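Local coordinates for protein thioesterase (Pseudomonas aeruginosa, PDB 2O5U) that probably hydrolyses fatty acyl-CoA thioesters, as a hot-dog-fold member of the 4-hydroxybenzoyl-CoA thioesterase family, at residues L14-I19 with A102-G107; D25-I28 with V32-V35; T43-Y48 with G115-V120; T47-I50 with G54-I57; R88-R91 with V97-E100. One frame throughout, in Å; residues are numbered along the deposited sequence.

Interaction 1. Residues L14-I19 with A102-G107; sequences LHFQPI and ALFLEG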
loop_
_atom_site.group_PDB
_atom_site.type_symbol
_atom_site.label_atom_id
_atom_site.label_comp_id
_atom_site.label_asym_id
_atom_site.label_seq_id
_atom_site.Cartn_x
_atom_site.Cartn_y
_atom_site.Cartn_z
ATOM N N LEU A 14 -11.610 22.861 9.776
ATOM C CA LEU A 14 -12.221 23.886 8.897
ATOM C C LEU A 14 -12.678 23.403 7.502
ATOM O O LEU A 14 -13.578 24.022 6.847
ATOM C CB LEU A 14 -11.299 25.079 8.757
ATOM C CG LEU A 14 -11.388 26.090 9.906
ATOM C CD1 LEU A 14 -10.773 25.593 11.248
ATOM C CD2 LEU A 14 -10.724 27.397 9.487
ATOM N N HIS A 15 -12.069 22.319 7.058
ATOM C CA HIS A 15 -12.321 21.755 5.763
ATOM C C HIS A 15 -12.418 20.228 5.884
ATOM O O HIS A 15 -11.584 19.612 6.567
ATOM C CB HIS A 15 -11.167 22.102 4.840
ATOM C CG HIS A 15 -11.221 21.412 3.508
ATOM N ND1 HIS A 15 -12.021 21.851 2.472
ATOM C CD2 HIS A 15 -10.567 20.324 3.041
ATOM C CE1 HIS A 15 -11.860 21.057 1.430
ATOM N NE2 HIS A 15 -10.988 20.120 1.754
ATOM N N PHE A 16 -13.354 19.640 5.150
ATOM C CA PHE A 16 -13.610 18.200 5.186
ATOM C C PHE A 16 -13.540 17.527 3.832
ATOM O O PHE A 16 -14.013 18.073 2.837
ATOM C CB PHE A 16 -14.984 17.927 5.825
ATOM C CG PHE A 16 -14.980 18.233 7.265
ATOM C CD1 PHE A 16 -15.229 19.524 7.690
ATOM C CD2 PHE A 16 -14.634 17.254 8.198
ATOM C CE1 PHE A 16 -15.181 19.850 9.051
ATOM C CE2 PHE A 16 -14.585 17.569 9.555
ATOM C CZ PHE A 16 -14.837 18.865 9.970
ATOM N N GLN A 17 -13.019 16.312 3.824
ATOM C CA GLN A 17 -12.981 15.573 2.575
ATOM C C GLN A 17 -13.272 14.127 2.806
ATOM O O GLN A 17 -12.567 13.479 3.576
ATOM C CB GLN A 17 -11.617 15.668 1.916
ATOM C CG GLN A 17 -11.607 15.003 0.541
ATOM C CD GLN A 17 -10.221 14.729 0.049
ATOM O OE1 GLN A 17 -9.289 15.420 0.424
ATOM N NE2 GLN A 17 -10.081 13.742 -0.831
ATOM N N PRO A 18 -14.245 13.612 2.072
ATOM C CA PRO A 18 -14.501 12.201 2.141
ATOM C C PRO A 18 -13.369 11.450 1.433
ATOM O O PRO A 18 -12.783 11.939 0.444
ATOM C CB PRO A 18 -15.842 12.077 1.398
ATOM C CG PRO A 18 -15.803 13.178 0.420
ATOM C CD PRO A 18 -15.144 14.290 1.114
ATOM N N ILE A 19 -13.036 10.272 1.951
ATOM C CA ILE A 19 -12.074 9.362 1.322
ATOM C C ILE A 19 -12.695 7.992 1.390
ATOM O O ILE A 19 -13.023 7.551 2.451
ATOM C CB ILE A 19 -10.717 9.330 2.052
ATOM C CG1 ILE A 19 -10.059 10.743 2.017
ATOM C CG2 ILE A 19 -9.795 8.287 1.438
ATOM C CD1 ILE A 19 -8.626 10.818 2.514
ATOM N N ALA A 102 -7.974 15.066 11.415
ATOM C CA ALA A 102 -8.662 14.032 12.183
ATOM C C ALA A 102 -9.527 13.235 11.193
ATOM O O ALA A 102 -10.017 13.786 10.196
ATOM C CB ALA A 102 -9.486 14.657 13.352
ATOM N N LEU A 103 -9.691 11.933 11.444
ATOM C CA LEU A 103 -10.578 11.090 10.691
ATOM C C LEU A 103 -11.860 10.963 11.506
ATOM O O LEU A 103 -11.804 10.747 12.728
ATOM C CB LEU A 103 -9.984 9.695 10.452
ATOM C CG LEU A 103 -10.847 8.684 9.667
ATOM C CD1 LEU A 103 -9.976 7.722 8.850
ATOM C CD2 LEU A 103 -11.824 7.923 10.555
ATOM N N PHE A 104 -12.976 11.038 10.804
ATOM C CA PHE A 104 -14.331 10.868 11.329
ATOM C C PHE A 104 -15.106 9.859 10.518
ATOM O O PHE A 104 -14.969 9.807 9.301
ATOM C CB PHE A 104 -15.111 12.198 11.242
ATOM C CG PHE A 104 -14.448 13.344 11.983
ATOM C CD1 PHE A 104 -13.566 14.202 11.327
ATOM C CD2 PHE A 104 -14.711 13.539 13.356
ATOM C CE1 PHE A 104 -12.943 15.273 12.052
ATOM C CE2 PHE A 104 -14.070 14.575 14.088
ATOM C CZ PHE A 104 -13.186 15.431 13.432
ATOM N N LEU A 105 -16.044 9.142 11.129
ATOM C CA LEU A 105 -16.996 8.408 10.266
ATOM C C LEU A 105 -17.853 9.452 9.577
ATOM O O LEU A 105 -18.141 10.485 10.182
ATOM C CB LEU A 105 -17.887 7.457 11.083
ATOM C CG LEU A 105 -17.283 6.100 11.453
ATOM C CD1 LEU A 105 -18.318 5.246 12.202
ATOM C CD2 LEU A 105 -16.768 5.367 10.173
ATOM N N GLU A 106 -18.232 9.238 8.319
ATOM C CA GLU A 106 -19.127 10.208 7.706
ATOM C C GLU A 106 -20.453 10.036 8.436
ATOM O O GLU A 106 -20.943 8.901 8.666
ATOM C CB GLU A 106 -19.271 10.053 6.176
ATOM C CG GLU A 106 -20.107 8.833 5.755
ATOM C CD GLU A 106 -20.886 9.032 4.464
ATOM O OE1 GLU A 106 -20.381 9.727 3.550
ATOM O OE2 GLU A 106 -22.011 8.489 4.386
ATOM N N GLY A 107 -20.994 11.158 8.860
ATOM C CA GLY A 107 -22.131 11.147 9.757
ATOM C C GLY A 107 -21.669 10.935 11.192
ATOM O O GLY A 107 -22.167 10.023 11.876
#
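Phe16 and Phe104 share one first torsion (chi1 -70° and -58°): in each, CG sits beside the backbone N and anti to the carbonyl carbon, and the two rings lean toward one another over the intervening strand 83-92. Phe16 leads with CE2, which lies 3.8 Å from CE1 of Phe104 and 3.9 Å from its CD1. Phe104 CD1 comes in at the edge of the Phe16 ring, in its plane. The rings meet obliquely, with their planes 55° apart and their centroids 5.9 Å apart. No hydrogen bond joins the two segments, so the touch rests on these rings. Arg10 adds a cation-pi contact to both, and Phe16 also packs on Glu84 of strand 83-92. Gln17, Ile19 and Leu103 instead turn to helix 34-53. The phenylalanines thus pair between next-but-one strands on the sheet face turned from the long helix, the outer side of the curved antiparallel sheet of a hot-dog fold.

Interaction 2. Residues D25-I28 with V32-V35; sequences DNDI and VNNV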
loop_
_atom_site.group_PDB
_atom_site.type_symbol
_atom_site.label_atom_id
_atom_site.label_comp_id
_atom_site.label_asym_id
_atom_site.label_seq_id
_atom_site.Cartn_x
_atom_site.Cartn_y
_atom_site.Cartn_z
ATOM N N ASP A 25 -7.266 -1.727 3.047
ATOM C CA ASP A 25 -7.090 -0.824 4.202
ATOM C C ASP A 25 -7.110 -1.664 5.475
ATOM O O ASP A 25 -6.355 -1.358 6.406
ATOM C CB ASP A 25 -8.166 0.247 4.307
ATOM C CG ASP A 25 -8.023 1.350 3.229
ATOM O OD1 ASP A 25 -6.941 1.421 2.582
ATOM O OD2 ASP A 25 -9.001 2.115 3.071
ATOM N N ASN A 26 -7.957 -2.698 5.499
ATOM C CA ASN A 26 -8.039 -3.538 6.717
ATOM C C ASN A 26 -6.789 -4.402 6.797
ATOM O O ASN A 26 -6.308 -4.925 5.801
ATOM C CB ASN A 26 -9.306 -4.434 6.709
ATOM C CG ASN A 26 -10.587 -3.629 6.857
ATOM O OD1 ASN A 26 -10.547 -2.512 7.330
ATOM N ND2 ASN A 26 -11.702 -4.194 6.439
ATOM N N ASP A 27 -6.260 -4.600 7.986
ATOM C CA ASP A 27 -5.174 -5.586 8.108
ATOM C C ASP A 27 -5.726 -6.864 8.757
ATOM O O ASP A 27 -6.960 -7.111 8.796
ATOM C CB ASP A 27 -3.976 -5.019 8.876
ATOM C CG ASP A 27 -4.277 -4.774 10.384
ATOM O OD1 ASP A 27 -5.357 -5.226 10.999
ATOM O OD2 ASP A 27 -3.396 -4.103 10.942
ATOM N N ILE A 28 -4.815 -7.712 9.214
ATOM C CA ILE A 28 -5.169 -9.080 9.627
ATOM C C ILE A 28 -6.117 -9.100 10.866
ATOM O O ILE A 28 -6.884 -10.034 11.049
ATOM C CB ILE A 28 -3.871 -9.900 9.867
ATOM C CG1 ILE A 28 -4.218 -11.372 10.106
ATOM C CG2 ILE A 28 -3.027 -9.319 10.970
ATOM C CD1 ILE A 28 -2.957 -12.219 10.165
ATOM N N VAL A 32 -8.927 -0.834 9.816
ATOM C CA VAL A 32 -7.975 -0.042 9.003
ATOM C C VAL A 32 -6.659 0.073 9.738
ATOM O O VAL A 32 -6.590 0.488 10.922
ATOM C CB VAL A 32 -8.542 1.364 8.659
ATOM C CG1 VAL A 32 -7.397 2.335 8.054
ATOM C CG2 VAL A 32 -9.757 1.228 7.722
ATOM N N ASN A 33 -5.596 -0.309 9.032
ATOM C CA ASN A 33 -4.236 -0.280 9.601
ATOM C C ASN A 33 -3.745 1.128 10.010
ATOM O O ASN A 33 -4.021 2.125 9.347
ATOM C CB ASN A 33 -3.250 -0.991 8.659
ATOM C CG ASN A 33 -1.875 -1.086 9.242
ATOM O OD1 ASN A 33 -0.998 -0.288 8.917
ATOM N ND2 ASN A 33 -1.675 -2.064 10.126
ATOM N N ASN A 34 -3.081 1.218 11.151
ATOM C CA ASN A 34 -2.522 2.512 11.601
ATOM C C ASN A 34 -1.753 3.341 10.531
ATOM O O ASN A 34 -1.858 4.567 10.471
ATOM C CB ASN A 34 -1.609 2.258 12.821
ATOM C CG ASN A 34 -0.375 1.401 12.490
ATOM O OD1 ASN A 34 0.718 1.919 12.246
ATOM N ND2 ASN A 34 -0.555 0.106 12.460
ATOM N N VAL A 35 -0.991 2.659 9.677
ATOM C CA VAL A 35 -0.202 3.318 8.598
ATOM C C VAL A 35 -1.119 4.105 7.626
ATOM O O VAL A 35 -0.780 5.231 7.157
ATOM C CB VAL A 35 0.669 2.277 7.861
ATOM C CG1 VAL A 35 1.416 2.939 6.600
ATOM C CG2 VAL A 35 1.691 1.701 8.885
#
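An N-cap held by the preceding loop starts helix 34-53: Asn33 is the capping residue, and Asp25 and Asp27 of the loop bind it. Both branches of its amide are used. OD1 accepts from Val35 N at 3.0 Å, the donor standing well above the carbonyl plane. ND2 gives a bond of 2.8 Å to Asp27 OD2, with the N-H...O angle at 164°; the oxygen lies in the amide plane and is met on its anti side. Carboxylate and amide planes are 62° apart. The same Asp27 oxygen also binds Trp23 NE1 of the third subunit, while Asn33 ND2 has a second partner in Asp42 of the fourth. Backbones are joined by Asn33 N to Asp25 O (2.9 Å), next to a single bridge between Asn26 and Val32. Asp25 O also receives a CA-H...O contact from Val32 CA at 3.3 Å. Val32 CG2 rests 3.9 Å from Asp25 CB. The carboxylate of Asp25 binds Arg22 of the second subunit, and Asn26 OD1 takes Phe79 N. Val32 leans on Tyr37 and Phe40 of helix 34-53, and Asn34 O accepts from Tyr73 OH, tying the helix start to strand 62-73.

Interaction 3. Residues T43-Y48 with G115-V120; sequences TAVNTY and GRFVHV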
loop_
_atom_site.group_PDB
_atom_site.type_symbol
_atom_site.label_atom_id
_atom_site.label_comp_id
_atom_site.label_asym_id
_atom_site.label_seq_id
_atom_site.Cartn_x
_atom_site.Cartn_y
_atom_site.Cartn_z
ATOM N N THR A 43 -3.276 12.529 1.522
ATOM C CA THR A 43 -4.336 12.714 0.541
ATOM C C THR A 43 -5.167 13.953 0.781
ATOM O O THR A 43 -5.366 14.732 -0.135
ATOM C CB THR A 43 -5.225 11.428 0.436
ATOM O OG1 THR A 43 -4.341 10.384 0.054
ATOM C CG2 THR A 43 -6.357 11.604 -0.608
ATOM N N ALA A 44 -5.650 14.123 2.008
ATOM C CA ALA A 44 -6.523 15.243 2.370
ATOM C C ALA A 44 -5.779 16.561 2.115
ATOM O O ALA A 44 -6.354 17.515 1.548
ATOM C CB ALA A 44 -6.886 15.141 3.872
ATOM N N VAL A 45 -4.535 16.626 2.569
ATOM C CA VAL A 45 -3.748 17.876 2.445
ATOM C C VAL A 45 -3.454 18.162 0.971
ATOM O O VAL A 45 -3.708 19.249 0.464
ATOM C CB VAL A 45 -2.450 17.848 3.296
ATOM C CG1 VAL A 45 -1.502 19.020 2.914
ATOM C CG2 VAL A 45 -2.758 17.973 4.776
ATOM N N ASN A 46 -2.940 17.172 0.259
ATOM C CA ASN A 46 -2.563 17.479 -1.155
ATOM C C ASN A 46 -3.717 17.712 -2.119
ATOM O O ASN A 46 -3.610 18.513 -3.069
ATOM C CB ASN A 46 -1.566 16.437 -1.631
ATOM C CG ASN A 46 -0.229 16.648 -1.015
ATOM O OD1 ASN A 46 0.461 17.621 -1.347
ATOM N ND2 ASN A 46 0.182 15.738 -0.146
ATOM N N THR A 47 -4.830 17.037 -1.857
ATOM C CA THR A 47 -6.073 17.290 -2.597
ATOM C C THR A 47 -6.446 18.785 -2.525
ATOM O O THR A 47 -6.652 19.439 -3.565
ATOM C CB THR A 47 -7.213 16.355 -2.092
ATOM O OG1 THR A 47 -6.807 14.985 -2.266
ATOM C CG2 THR A 47 -8.534 16.606 -2.872
ATOM N N TYR A 48 -6.462 19.308 -1.300
ATOM C CA TYR A 48 -6.680 20.726 -1.044
ATOM C C TYR A 48 -5.664 21.664 -1.759
ATOM O O TYR A 48 -6.087 22.586 -2.479
ATOM C CB TYR A 48 -6.684 21.000 0.442
ATOM C CG TYR A 48 -7.081 22.419 0.745
ATOM C CD1 TYR A 48 -8.430 22.797 0.782
ATOM C CD2 TYR A 48 -6.095 23.382 1.003
ATOM C CE1 TYR A 48 -8.788 24.123 1.055
ATOM C CE2 TYR A 48 -6.423 24.689 1.266
ATOM C CZ TYR A 48 -7.771 25.059 1.302
ATOM O OH TYR A 48 -8.035 26.398 1.568
ATOM N N GLY A 115 -4.023 13.627 14.262
ATOM C CA GLY A 115 -2.610 13.766 14.170
ATOM C C GLY A 115 -2.220 15.033 13.458
ATOM O O GLY A 115 -3.049 15.953 13.222
ATOM N N ARG A 116 -0.945 15.101 13.127
ATOM C CA ARG A 116 -0.415 16.349 12.541
ATOM C C ARG A 116 0.693 16.012 11.597
ATOM O O ARG A 116 1.252 14.930 11.667
ATOM C CB ARG A 116 0.101 17.324 13.626
ATOM C CG ARG A 116 1.076 16.765 14.631
ATOM C CD ARG A 116 1.197 17.730 15.839
ATOM N N PHE A 117 1.016 16.931 10.705
ATOM C CA PHE A 117 2.277 16.819 10.024
ATOM C C PHE A 117 2.741 18.166 9.517
ATOM O O PHE A 117 1.924 19.073 9.385
ATOM C CB PHE A 117 2.261 15.717 8.936
ATOM C CG PHE A 117 1.657 16.101 7.617
ATOM C CD1 PHE A 117 2.459 16.694 6.606
ATOM C CD2 PHE A 117 0.303 15.834 7.346
ATOM C CE1 PHE A 117 1.924 17.007 5.323
ATOM C CE2 PHE A 117 -0.247 16.135 6.095
ATOM C CZ PHE A 117 0.576 16.737 5.058
ATOM N N VAL A 118 4.041 18.262 9.267
ATOM C CA VAL A 118 4.700 19.482 8.797
ATOM C C VAL A 118 5.248 19.282 7.378
ATOM O O VAL A 118 6.041 18.360 7.104
ATOM C CB VAL A 118 5.827 19.975 9.750
ATOM C CG1 VAL A 118 6.546 21.254 9.208
ATOM C CG2 VAL A 118 5.313 20.178 11.158
ATOM N N HIS A 119 4.832 20.177 6.497
ATOM C CA HIS A 119 5.496 20.426 5.230
ATOM C C HIS A 119 6.554 21.518 5.383
ATOM O O HIS A 119 6.302 22.573 6.033
ATOM C CB HIS A 119 4.495 20.903 4.149
ATOM C CG HIS A 119 3.880 19.805 3.329
ATOM N ND1 HIS A 119 2.684 19.969 2.655
ATOM C CD2 HIS A 119 4.324 18.559 3.015
ATOM C CE1 HIS A 119 2.402 18.859 1.990
ATOM N NE2 HIS A 119 3.380 17.990 2.193
ATOM N N VAL A 120 7.704 21.278 4.746
ATOM C CA VAL A 120 8.644 22.374 4.366
ATOM C C VAL A 120 8.708 22.359 2.842
ATOM O O VAL A 120 8.818 21.295 2.207
ATOM C CB VAL A 120 10.094 22.181 4.920
ATOM C CG1 VAL A 120 11.011 23.348 4.449
ATOM C CG2 VAL A 120 10.100 22.130 6.459
HETATM O O HOH W 1 2.902 15.453 1.137
#
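Packing comes first: Val45 of the helix packs on Phe117 of the strand and also touches the His119 ring, the side chains coming from opposite directions. Val45 CG2 lies 3.4 Å from Phe117 CE2, a tight approach, and its CB is 3.7 Å from CZ at the same end of the ring. CG1, anti to the backbone N (chi1 168°), sits between the two rings, close to Phe117 CZ and 4.0 Å from His119 CE1. On the strand, CG of Phe117 is held between its own backbone N and carbonyl carbon (chi1 81°), and its ring swings toward His119, with CE1 3.6 Å above the centre of the imidazole face.

Polar contact runs through water. Asn46 ND2 donates to a water at 3.0 Å, and that water lies in the plane of the His119 ring, 2.8 Å from NE2. Asn46 ND2 also bonds Asp42 O, and His119 ND1 bonds Tyr99 OH; partners on both ring nitrogens would help to fix the rotation of the imidazole. Within the helix, Thr47 N and OG1 reach Thr43 O from opposite faces of its plane.

The segment axes pass 11.3 Å apart at a signed crossing angle of -46°, with buried residues between them. A long helix laid across the inner face of an antiparallel sheet is the defining arrangement of the hot-dog fold.

Interaction 4. Residues T47-I50 with G54-I57; sequences TYLI and GLDI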
loop_
_atom_site.group_PDB
_atom_site.type_symbol
_atom_site.label_atom_id
_atom_site.label_comp_id
_atom_site.label_asym_id
_atom_site.label_seq_id
_atom_site.Cartn_x
_atom_site.Cartn_y
_atom_site.Cartn_z
ATOM N N THR A 47 -4.830 17.037 -1.857
ATOM C CA THR A 47 -6.073 17.290 -2.597
ATOM C C THR A 47 -6.446 18.785 -2.525
ATOM O O THR A 47 -6.652 19.439 -3.565
ATOM C CB THR A 47 -7.213 16.355 -2.092
ATOM O OG1 THR A 47 -6.807 14.985 -2.266
ATOM C CG2 THR A 47 -8.534 16.606 -2.872
ATOM N N TYR A 48 -6.462 19.308 -1.300
ATOM C CA TYR A 48 -6.680 20.726 -1.044
ATOM C C TYR A 48 -5.664 21.664 -1.759
ATOM O O TYR A 48 -6.087 22.586 -2.479
ATOM C CB TYR A 48 -6.684 21.000 0.442
ATOM C CG TYR A 48 -7.081 22.419 0.745
ATOM C CD1 TYR A 48 -8.430 22.797 0.782
ATOM C CD2 TYR A 48 -6.095 23.382 1.003
ATOM C CE1 TYR A 48 -8.788 24.123 1.055
ATOM C CE2 TYR A 48 -6.423 24.689 1.266
ATOM C CZ TYR A 48 -7.771 25.059 1.302
ATOM O OH TYR A 48 -8.035 26.398 1.568
ATOM N N LEU A 49 -4.362 21.413 -1.597
ATOM C CA LEU A 49 -3.295 22.276 -2.164
ATOM C C LEU A 49 -3.392 22.362 -3.672
ATOM O O LEU A 49 -3.223 23.465 -4.267
ATOM C CB LEU A 49 -1.892 21.779 -1.774
ATOM C CG LEU A 49 -1.414 21.652 -0.319
ATOM C CD1 LEU A 49 -0.025 21.051 -0.238
ATOM C CD2 LEU A 49 -1.473 22.944 0.415
ATOM N N ILE A 50 -3.685 21.218 -4.305
ATOM C CA ILE A 50 -3.882 21.181 -5.748
ATOM C C ILE A 50 -5.168 21.900 -6.161
ATOM O O ILE A 50 -5.139 22.821 -7.005
ATOM C CB ILE A 50 -3.870 19.698 -6.320
ATOM C CG1 ILE A 50 -2.481 19.034 -6.125
ATOM C CG2 ILE A 50 -4.347 19.702 -7.828
ATOM C CD1 ILE A 50 -2.466 17.458 -6.240
ATOM N N GLY A 54 -3.585 25.541 -6.176
ATOM C CA GLY A 54 -2.981 25.579 -7.536
ATOM C C GLY A 54 -1.684 24.773 -7.644
ATOM O O GLY A 54 -0.941 24.883 -8.601
ATOM N N LEU A 55 -1.384 23.965 -6.652
ATOM C CA LEU A 55 -0.127 23.251 -6.673
ATOM C C LEU A 55 -0.063 22.355 -7.893
ATOM O O LEU A 55 -1.013 21.590 -8.183
ATOM C CB LEU A 55 0.038 22.403 -5.401
ATOM C CG LEU A 55 1.212 21.426 -5.275
ATOM C CD1 LEU A 55 2.490 22.212 -5.014
ATOM C CD2 LEU A 55 0.973 20.347 -4.154
ATOM N N ASP A 56 1.080 22.435 -8.577
ATOM C CA ASP A 56 1.327 21.623 -9.780
ATOM C C ASP A 56 2.315 20.494 -9.438
ATOM O O ASP A 56 3.512 20.709 -9.402
ATOM C CB ASP A 56 1.817 22.539 -10.931
ATOM C CG ASP A 56 2.132 21.768 -12.194
ATOM O OD1 ASP A 56 1.923 20.520 -12.208
ATOM O OD2 ASP A 56 2.614 22.401 -13.160
ATOM N N ILE A 57 1.803 19.300 -9.131
ATOM C CA ILE A 57 2.661 18.179 -8.713
ATOM C C ILE A 57 3.456 17.536 -9.870
ATOM O O ILE A 57 4.530 16.943 -9.661
ATOM C CB ILE A 57 1.886 17.120 -7.863
ATOM C CG1 ILE A 57 0.951 16.280 -8.730
ATOM C CG2 ILE A 57 1.136 17.831 -6.704
ATOM C CD1 ILE A 57 0.148 15.121 -7.947
HETATM O O HOH W 2 -3.598 22.672 -9.965
#
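Ile50 and Leu49 of the helix make the close side of this contact, against Ile57 and Leu55 of the following loop. Ile50 CD1 comes 3.7 Å from Ile57 CG2, the two side chains crossing at about a right angle, and Ile50 CG1 lies 3.6 Å from Leu55 O. On the preceding residue, Leu49, CB is touched by Leu55 CD2 at 4.0 Å. Leu55 gets there with CG anti to its backbone N (chi1 173°), while CB stays 3.6 Å from Leu49 O. Leu55 N bonds that same oxygen at 3.1 Å and nearly straight, although it stands above the carbonyl plane. Leu49 also packs on Leu136 and Leu140 of helix 134-141. Ile50 meets Phe79 of the second subunit, Asn26 of that subunit touches Ile57, and Ile57 also reaches Tyr29 of the fourth subunit.

This is the C-terminal end of helix 34-53, the central helix of the hot-dog fold, where Gly54 leaves helical geometry with positive phi (80°). Its N-H gives Ile50 O a weak bond of 3.2 Å with a bent angle (134°).

The other side is looser and turned to solvent. Gly54 is exposed, and a water spans Ile50 O and Leu55 O through two weak bonds. Asp56, also exposed, makes no contact with residues 47-50; its OD1 bonds Gly59 N.

Interaction 5. Residues R88-R91 with V97-E100; sequences RVAR and VQYE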
loop_
_atom_site.group_PDB
_atom_site.type_symbol
_atom_site.label_atom_id
_atom_site.label_comp_id
_atom_site.label_asym_id
_atom_site.label_seq_id
_atom_site.Cartn_x
_atom_site.Cartn_y
_atom_site.Cartn_z
ATOM N N ARG A 88 -7.258 21.412 9.427
ATOM C CA ARG A 88 -6.961 22.818 9.674
ATOM C C ARG A 88 -5.438 23.036 9.649
ATOM O O ARG A 88 -4.684 22.083 9.809
ATOM C CB ARG A 88 -7.500 23.251 11.018
ATOM C CG ARG A 88 -6.805 22.603 12.142
ATOM C CD ARG A 88 -7.182 23.348 13.414
ATOM N NE ARG A 88 -6.433 22.868 14.581
ATOM C CZ ARG A 88 -6.830 21.873 15.378
ATOM N NH1 ARG A 88 -7.950 21.217 15.136
ATOM N NH2 ARG A 88 -6.100 21.528 16.421
ATOM N N VAL A 89 -5.023 24.298 9.480
ATOM C CA VAL A 89 -3.613 24.675 9.530
ATOM C C VAL A 89 -3.430 25.256 10.924
ATOM O O VAL A 89 -4.124 26.200 11.319
ATOM C CB VAL A 89 -3.298 25.701 8.395
ATOM C CG1 VAL A 89 -2.096 26.586 8.734
ATOM C CG2 VAL A 89 -3.141 24.918 7.035
ATOM N N ALA A 90 -2.497 24.699 11.675
ATOM C CA ALA A 90 -2.200 25.198 13.039
ATOM C C ALA A 90 -1.188 26.315 12.980
ATOM O O ALA A 90 -1.240 27.230 13.772
ATOM C CB ALA A 90 -1.644 24.068 13.923
ATOM N N ARG A 91 -0.216 26.207 12.097
ATOM C CA ARG A 91 0.694 27.345 11.847
ATOM C C ARG A 91 1.186 27.445 10.432
ATOM O O ARG A 91 1.344 26.433 9.737
ATOM C CB ARG A 91 1.859 27.468 12.835
ATOM C CG ARG A 91 2.676 26.271 13.095
ATOM C CD ARG A 91 4.171 26.671 13.377
ATOM N NE ARG A 91 4.954 25.618 12.729
ATOM C CZ ARG A 91 5.543 25.725 11.534
ATOM N NH1 ARG A 91 5.561 26.888 10.864
ATOM N NH2 ARG A 91 6.157 24.664 11.038
ATOM N N VAL A 97 4.634 24.740 7.145
ATOM C CA VAL A 97 3.232 24.769 7.503
ATOM C C VAL A 97 2.957 23.484 8.318
ATOM O O VAL A 97 3.388 22.377 7.963
ATOM C CB VAL A 97 2.278 24.974 6.235
ATOM C CG1 VAL A 97 2.425 23.892 5.213
ATOM C CG2 VAL A 97 0.765 25.145 6.634
ATOM N N GLN A 98 2.288 23.672 9.456
ATOM C CA GLN A 98 1.857 22.520 10.284
ATOM C C GLN A 98 0.346 22.340 10.111
ATOM O O GLN A 98 -0.431 23.244 10.433
ATOM C CB GLN A 98 2.177 22.738 11.762
ATOM C CG GLN A 98 1.910 21.445 12.696
ATOM C CD GLN A 98 1.226 21.755 14.049
ATOM O OE1 GLN A 98 1.217 22.883 14.515
ATOM N NE2 GLN A 98 0.635 20.715 14.683
ATOM N N TYR A 99 -0.060 21.147 9.639
ATOM C CA TYR A 99 -1.470 20.748 9.530
ATOM C C TYR A 99 -1.919 19.965 10.778
ATOM O O TYR A 99 -1.129 19.204 11.367
ATOM C CB TYR A 99 -1.677 19.859 8.308
ATOM C CG TYR A 99 -1.030 20.338 7.033
ATOM C CD1 TYR A 99 0.232 19.885 6.624
ATOM C CD2 TYR A 99 -1.655 21.289 6.261
ATOM C CE1 TYR A 99 0.802 20.367 5.395
ATOM C CE2 TYR A 99 -1.112 21.765 5.094
ATOM C CZ TYR A 99 0.104 21.305 4.669
ATOM O OH TYR A 99 0.607 21.782 3.495
ATOM N N GLU A 100 -3.155 20.218 11.210
ATOM C CA GLU A 100 -3.903 19.272 12.076
ATOM C C GLU A 100 -4.991 18.540 11.283
ATOM O O GLU A 100 -5.764 19.174 10.617
ATOM C CB GLU A 100 -4.571 20.048 13.169
ATOM C CG GLU A 100 -3.632 20.817 14.078
ATOM C CD GLU A 100 -2.968 19.927 15.134
ATOM O OE1 GLU A 100 -3.439 18.783 15.427
ATOM O OE2 GLU A 100 -1.996 20.407 15.697
#
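Ala90 and Arg91 both face Gln98, a classic beta bulge that shifts the register of this antiparallel pairing by one residue. Gln98 O is gripped by two donors, Ala90 N at 2.8 Å and, weakly, Arg91 N at 3.4 Å. Gln98 N answers to Arg91 O, and before the bulge Arg88 and Glu100 form a hydrogen-bonded pair, with Arg88 N to Glu100 O at 2.9 Å and Glu100 N to Arg88 O at 2.8 Å.

The side chains of Arg88 and Glu100 run alongside one another, pointing the same way. In the conformer described, one of two, the guanidinium lies flat over Glu100, whose CB is 3.6 Å above its plane and near its centre; guanidinium and carboxylate are turned only 17° apart. Their salt bridge is long and by charge alone, NH2 to OE1 4.0 Å, since no N-H points at the oxygen; Arg88 NH1 bonds Gln12 O instead. Ala90 CB nestles against Gln98 OE1 (3.2 Å). On the opposite face Val89 CG1 meets Val97 CG2 at 3.8 Å, and Val89 CG2 lies near Tyr99 CD2.

That apolar face looks inward: Val89, Val97 and Tyr99 pack on Leu140 of helix 134-141, and Tyr99 also reaches Val45 and Leu49 of helix 34-53. Strand 113-123 lies beyond, pairing with 96-105.

Helix 34-53 threads interactions 2, 3 and 4, which sit at its start, middle and end; interactions 2 and 4 have centres 27 Å apart and do not touch. Interactions 3 and 4 share Thr47 and Tyr48. Interactions 3 and 5, with centres 8 Å apart, meet on neighbouring strands of the sheet, where His119 ND1 stands 2.9 Å from Tyr99 OH; Tyr99 OH also touches Leu49 CD1 of interaction 4. Interaction 1 holds the outer face, but its Gln17 and His15 reach the helix from strand 15-19. Interaction 2, at subunit borders, lies in the region that probably helps form the active site, as in relatives.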